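Local coordinates for protein BvnE (Penicillium brevicompactum, PDB 6U9I) that probably acts as the stereoselective semipinacolase of brevianamide assembly, an isomerase that steers a pinacol-type rearrangement, at residues V118-N123 with R130-F135; A81-A86 with V98-S103. One frame throughout, in Å; residues are numbered along the deposited sequence.

How the contacts relate
Both contacts are antiparallel strand pairings in one mixed sheet, and they join directly: strand 96-107, which carries half of contact 2, is the sheet neighbour of strand 110-122, which carries half of contact 1. Val118 N lies 2.9 Å from Met99 O, a probable hydrogen bond, and Val118 and Leu120 pack on Leu101 and Met99. Both are partly buried. Contact 1, the hairpin of 118-123 with 130-135, is the deeper, with Val118, Leu120 and Val132 buried on one face and, on the other, Val119 and Ile133 beside a polar, watered cluster. In contact 2, 81-86 with 98-103, the strand pairing gives way to a turn, and a methionine laid over a histidine ring joins the leucine packing.

Contact 1 (V118-N123 with R130-F135); sequences VVLTFN and RDVIEF
A chi1 of -172° turns CG1 of Val132 away from its own amide N and sets it between Leu120 and Val118 of the facing strand, 3.7 Å from Leu120 CD2 and 3.9 Å from Val118 CG1. Leu120 lies alongside Val132, the two side chains pointing the same way, and its CD2 also meets Val132 CG2. On the other face, chi1 of -52° sets Thr121 OG1 beside the backbone N and swings the methyl CG2 to the anti position, against Arg130 CG. A water lies within hydrogen-bonding distance of Thr121 OG1 (2.8 Å), Val119 O and Asp131 OD2 (2.6 Å), tying the two strands together through side chain and backbone. Val119 and Ile133 form a hydrogen-bonded pair, each N donating to the other's O, as does the Thr121 and Asp131 pair. There the regular pattern breaks: Arg130 and Asp131 both face Thr121, a classic beta bulge. Thr121 O accepts from both of their amides, at 2.8 Å from Arg130 N in a fairly straight bond and at 3.2 Å from Asp131 N in a more bent one (140°). Beyond the bulge the Arg130 chain bends at chi3 and runs over the carbonyl of Phe122, CD 3.4 Å from Phe122 O. A second water, in the plane of the guanidinium at its edge, takes a bond from Arg130 NH2 and donates to Phe122 O. The Leu120 face is thus mainly aliphatic, packed against helix 14-31 with Glu134 at its end. The other face combines the Val119-Ile133 pair, Val119 resting on Ile89 of the second subunit, with a polar cluster in which Arg48 holds Asp131 OD1 by a salt bridge, the first water meets OD2, and Lys96 holds Thr121 OG1.

Contact 2 (A81-A86 with V98-S103); sequences ALMPGA and VMHLAS
Met83 lays its CG over the middle of the His100 ring, 3.6 Å from the centroid and only 9° off the ring normal, a CH-pi contact on one face. Bends at chi2 and chi3 fold the rest of the thioether back across the same region, putting SD 3.6 Å from Ala102 CB and CE near the CE1 and NE2 side of the ring. His100 is presented to it by a first torsion of -169°, which sets CG opposite the backbone N. Ala86 adds its CB beside His100 CB, at 4.1 Å. Away from this cluster, Leu82 turns its CD2 to Met99 CB at 4.0 Å, the two side chains crossing at about a right angle, and the same methyl reaches Leu101 CD2. The polar edge is largely backbone, with the hydrogen bond of His100 NE2 to Glu115 OE1 added. Were this ring cut back to an alanine, Met83 CG would probably lose the face it covers and Glu115 its NE2 partner. Ala81 and Ala102 exchange two hydrogen bonds, the one from Ala102 N to Ala81 O being 2.8 Å, with each donor nearly along the C=O axis. Met83 N then bonds to His100 O at 2.8 Å, almost straight (176°), after which the chain leaves the sheet in a type II turn from Met83 to Ala86, closed by Ala86 N to Met83 O at 2.9 Å. Gly85 holds the turn's positive-phi position, where a CB would press on the preceding carbonyl oxygen. Strand 96-107 thus receives the end of strand 78-82 on one flank and strand 110-122 on the other, with Met99 and Leu101 resting on Trp25 of helix 14-31 while Leu82 reaches His23 of that helix.

Contact 1 (V118-N123 with R130-F135)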
loop_
_atom_site.group_PDB
_atom_site.type_symbol
_atom_site.label_atom_id
_atom_site.label_comp_id
_atom_site.label_asym_id
_atom_site.label_seq_id
_atom_site.Cartn_x
_atom_site.Cartn_y
_atom_site.Cartn_z
ATOM N N VAL A 118 -0.960 -0.978 -4.549
ATOM C CA VAL A 118 -2.164 -1.447 -5.228
ATOM C C VAL A 118 -2.493 -2.855 -4.748
ATOM O O VAL A 118 -1.596 -3.686 -4.565
ATOM C CB VAL A 118 -1.959 -1.396 -6.759
ATOM C CG1 VAL A 118 -2.999 -2.218 -7.496
ATOM C CG2 VAL A 118 -1.970 0.061 -7.230
ATOM N N VAL A 119 -3.783 -3.120 -4.527
ATOM C CA VAL A 119 -4.271 -4.457 -4.195
ATOM C C VAL A 119 -5.233 -4.867 -5.303
ATOM O O VAL A 119 -6.323 -4.293 -5.426
ATOM C CB VAL A 119 -4.968 -4.510 -2.832
ATOM C CG1 VAL A 119 -5.427 -5.949 -2.538
ATOM C CG2 VAL A 119 -4.055 -3.965 -1.726
ATOM N N LEU A 120 -4.812 -5.821 -6.133
ATOM C CA LEU A 120 -5.661 -6.414 -7.158
ATOM C C LEU A 120 -6.342 -7.649 -6.579
ATOM O O LEU A 120 -5.685 -8.484 -5.950
ATOM C CB LEU A 120 -4.840 -6.810 -8.387
ATOM C CG LEU A 120 -3.938 -5.749 -9.030
ATOM C CD1 LEU A 120 -3.157 -6.345 -10.199
ATOM C CD2 LEU A 120 -4.777 -4.607 -9.521
ATOM N N THR A 121 -7.649 -7.771 -6.787
ATOM C CA THR A 121 -8.353 -9.020 -6.510
ATOM C C THR A 121 -8.871 -9.571 -7.830
ATOM O O THR A 121 -9.462 -8.829 -8.624
ATOM C CB THR A 121 -9.532 -8.822 -5.545
ATOM O OG1 THR A 121 -9.079 -8.132 -4.374
ATOM C CG2 THR A 121 -10.097 -10.184 -5.130
ATOM N N PHE A 122 -8.653 -10.861 -8.066
ATOM C CA PHE A 122 -9.118 -11.498 -9.286
ATOM C C PHE A 122 -10.297 -12.413 -8.978
ATOM O O PHE A 122 -10.590 -12.727 -7.820
ATOM C CB PHE A 122 -7.977 -12.263 -9.961
ATOM C CG PHE A 122 -6.888 -11.359 -10.474
ATOM C CD1 PHE A 122 -6.973 -10.815 -11.744
ATOM C CD2 PHE A 122 -5.813 -11.026 -9.672
ATOM C CE1 PHE A 122 -5.991 -9.963 -12.223
ATOM C CE2 PHE A 122 -4.817 -10.176 -10.142
ATOM C CZ PHE A 122 -4.908 -9.649 -11.410
ATOM N N ASN A 123 -10.993 -12.819 -10.038
ATOM C CA ASN A 123 -12.037 -13.822 -9.900
ATOM C C ASN A 123 -11.407 -15.166 -9.510
ATOM O O ASN A 123 -10.182 -15.322 -9.443
ATOM C CB ASN A 123 -12.861 -13.915 -11.193
ATOM C CG ASN A 123 -12.042 -14.398 -12.395
ATOM O OD1 ASN A 123 -10.828 -14.562 -12.312
ATOM N ND2 ASN A 123 -12.719 -14.614 -13.530
ATOM N N ARG A 130 -11.414 -8.305 -10.495
ATOM C CA ARG A 130 -12.729 -7.996 -9.935
ATOM C C ARG A 130 -12.709 -6.847 -8.935
ATOM O O ARG A 130 -13.778 -6.356 -8.562
ATOM C CB ARG A 130 -13.344 -9.241 -9.272
ATOM C CG ARG A 130 -12.679 -9.659 -7.963
ATOM C CD ARG A 130 -13.384 -10.871 -7.323
ATOM N NE ARG A 130 -14.783 -10.568 -6.991
ATOM C CZ ARG A 130 -15.636 -11.468 -6.514
ATOM N NH1 ARG A 130 -16.899 -11.128 -6.225
ATOM N NH2 ARG A 130 -15.224 -12.706 -6.311
ATOM N N ASP A 131 -11.533 -6.384 -8.515
ATOM C CA ASP A 131 -11.447 -5.264 -7.589
ATOM C C ASP A 131 -10.028 -4.726 -7.623
ATOM O O ASP A 131 -9.079 -5.500 -7.727
ATOM C CB ASP A 131 -11.796 -5.678 -6.156
ATOM C CG ASP A 131 -11.886 -4.487 -5.219
ATOM O OD1 ASP A 131 -12.902 -3.764 -5.298
ATOM O OD2 ASP A 131 -10.954 -4.265 -4.408
ATOM N N VAL A 132 -9.891 -3.405 -7.536
ATOM C CA VAL A 132 -8.590 -2.753 -7.372
ATOM C C VAL A 132 -8.703 -1.720 -6.270
ATOM O O VAL A 132 -9.570 -0.843 -6.337
ATOM C CB VAL A 132 -8.122 -2.043 -8.653
ATOM C CG1 VAL A 132 -6.697 -1.570 -8.473
ATOM C CG2 VAL A 132 -8.239 -2.935 -9.820
ATOM N N ILE A 133 -7.806 -1.785 -5.283
ATOM C CA ILE A 133 -7.577 -0.658 -4.385
ATOM C C ILE A 133 -6.297 0.014 -4.828
ATOM O O ILE A 133 -5.264 -0.652 -4.954
ATOM C CB ILE A 133 -7.436 -1.091 -2.922
ATOM C CG1 ILE A 133 -8.671 -1.825 -2.446
ATOM C CG2 ILE A 133 -7.116 0.143 -2.044
ATOM C CD1 ILE A 133 -8.442 -2.458 -1.103
ATOM N N GLU A 134 -6.348 1.320 -5.048
ATOM C CA GLU A 134 -5.177 2.088 -5.467
ATOM C C GLU A 134 -4.854 3.093 -4.367
ATOM O O GLU A 134 -5.449 4.173 -4.301
ATOM C CB GLU A 134 -5.419 2.769 -6.811
ATOM C CG GLU A 134 -5.500 1.788 -7.960
ATOM C CD GLU A 134 -5.850 2.441 -9.281
ATOM O OE1 GLU A 134 -6.243 3.628 -9.283
ATOM O OE2 GLU A 134 -5.734 1.758 -10.321
ATOM N N PHE A 135 -3.903 2.737 -3.502
ATOM C CA PHE A 135 -3.510 3.585 -2.376
ATOM C C PHE A 135 -2.362 4.481 -2.841
ATOM O O PHE A 135 -1.222 4.027 -2.962
ATOM C CB PHE A 135 -3.104 2.709 -1.191
ATOM C CG PHE A 135 -3.053 3.437 0.133
ATOM C CD1 PHE A 135 -2.052 4.366 0.395
ATOM C CD2 PHE A 135 -3.978 3.151 1.130
ATOM C CE1 PHE A 135 -1.990 5.037 1.622
ATOM C CE2 PHE A 135 -3.921 3.819 2.368
ATOM C CZ PHE A 135 -2.938 4.762 2.606
HETATM O O HOH W 1 -8.594 -5.406 -4.291
HETATM O O HOH W 2 -12.437 -13.978 -6.222
#

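Contact 2 (A81-A86 with V98-S103)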
loop_
_atom_site.group_PDB
_atom_site.type_symbol
_atom_site.label_atom_id
_atom_site.label_comp_id
_atom_site.label_asym_id
_atom_site.label_seq_id
_atom_site.Cartn_x
_atom_site.Cartn_y
_atom_site.Cartn_z
ATOM N N ALA A 81 5.074 0.858 -13.228
ATOM C CA ALA A 81 6.011 -0.242 -13.066
ATOM C C ALA A 81 6.214 -0.529 -11.592
ATOM O O ALA A 81 6.012 0.336 -10.739
ATOM C CB ALA A 81 7.359 0.077 -13.730
ATOM N N LEU A 82 6.644 -1.755 -11.305
ATOM C CA LEU A 82 7.054 -2.073 -9.944
ATOM C C LEU A 82 8.143 -1.105 -9.491
ATOM O O LEU A 82 9.018 -0.721 -10.277
ATOM C CB LEU A 82 7.554 -3.521 -9.864
ATOM C CG LEU A 82 6.420 -4.555 -9.836
ATOM C CD1 LEU A 82 6.884 -5.901 -10.375
ATOM C CD2 LEU A 82 5.855 -4.702 -8.419
ATOM N N MET A 83 8.050 -0.674 -8.222
ATOM C CA MET A 83 9.085 0.154 -7.613
ATOM C C MET A 83 10.424 -0.569 -7.707
ATOM O O MET A 83 10.468 -1.796 -7.796
ATOM C CB MET A 83 8.751 0.446 -6.147
ATOM C CG MET A 83 7.622 1.478 -5.971
ATOM S SD MET A 83 8.226 3.154 -6.215
ATOM C CE MET A 83 9.152 3.435 -4.687
ATOM N N PRO A 84 11.532 0.174 -7.688
ATOM C CA PRO A 84 12.850 -0.485 -7.683
ATOM C C PRO A 84 12.938 -1.541 -6.600
ATOM O O PRO A 84 12.743 -1.239 -5.418
ATOM C CB PRO A 84 13.823 0.675 -7.407
ATOM C CG PRO A 84 13.123 1.896 -7.902
ATOM C CD PRO A 84 11.650 1.641 -7.599
ATOM N N GLY A 85 13.193 -2.790 -6.988
ATOM C CA GLY A 85 13.327 -3.871 -6.035
ATOM C C GLY A 85 12.035 -4.518 -5.566
ATOM O O GLY A 85 12.095 -5.515 -4.844
ATOM N N ALA A 86 10.871 -4.001 -5.945
ATOM C CA ALA A 86 9.609 -4.578 -5.486
ATOM C C ALA A 86 9.166 -5.724 -6.389
ATOM O O ALA A 86 9.409 -5.708 -7.597
ATOM C CB ALA A 86 8.514 -3.503 -5.467
ATOM N N VAL A 98 -0.623 -7.906 -4.460
ATOM C CA VAL A 98 -0.272 -6.571 -3.974
ATOM C C VAL A 98 1.007 -6.121 -4.670
ATOM O O VAL A 98 1.960 -6.899 -4.767
ATOM C CB VAL A 98 -0.093 -6.570 -2.448
ATOM C CG1 VAL A 98 0.313 -5.179 -1.953
ATOM C CG2 VAL A 98 -1.397 -7.016 -1.777
ATOM N N MET A 99 1.033 -4.873 -5.143
ATOM C CA MET A 99 2.208 -4.354 -5.838
ATOM C C MET A 99 2.503 -2.927 -5.412
ATOM O O MET A 99 1.614 -2.072 -5.379
ATOM C CB MET A 99 2.039 -4.405 -7.357
ATOM C CG MET A 99 2.003 -5.841 -7.885
ATOM S SD MET A 99 1.963 -5.932 -9.673
ATOM C CE MET A 99 0.371 -5.198 -10.017
ATOM N N HIS A 100 3.773 -2.684 -5.116
ATOM C CA HIS A 100 4.290 -1.356 -4.823
ATOM C C HIS A 100 4.782 -0.769 -6.141
ATOM O O HIS A 100 5.714 -1.302 -6.743
ATOM C CB HIS A 100 5.418 -1.490 -3.802
ATOM C CG HIS A 100 5.870 -0.199 -3.203
ATOM N ND1 HIS A 100 7.042 -0.100 -2.483
ATOM C CD2 HIS A 100 5.319 1.040 -3.205
ATOM C CE1 HIS A 100 7.197 1.148 -2.068
ATOM N NE2 HIS A 100 6.165 1.860 -2.492
ATOM N N LEU A 101 4.143 0.308 -6.606
ATOM C CA LEU A 101 4.301 0.786 -7.975
ATOM C C LEU A 101 4.746 2.239 -8.017
ATOM O O LEU A 101 4.416 3.037 -7.138
ATOM C CB LEU A 101 2.988 0.681 -8.768
ATOM C CG LEU A 101 2.333 -0.696 -8.894
ATOM C CD1 LEU A 101 1.016 -0.597 -9.673
ATOM C CD2 LEU A 101 3.265 -1.719 -9.541
ATOM N N ALA A 102 5.462 2.576 -9.088
ATOM C CA ALA A 102 5.787 3.951 -9.437
ATOM C C ALA A 102 5.149 4.288 -10.776
ATOM O O ALA A 102 5.173 3.472 -11.706
ATOM C CB ALA A 102 7.306 4.152 -9.536
ATOM N N SER A 103 4.580 5.486 -10.875
ATOM C CA SER A 103 4.062 5.978 -12.143
ATOM C C SER A 103 4.922 7.135 -12.635
ATOM O O SER A 103 5.529 7.866 -11.848
ATOM C CB SER A 103 2.597 6.425 -12.022
ATOM O OG SER A 103 2.486 7.543 -11.162
#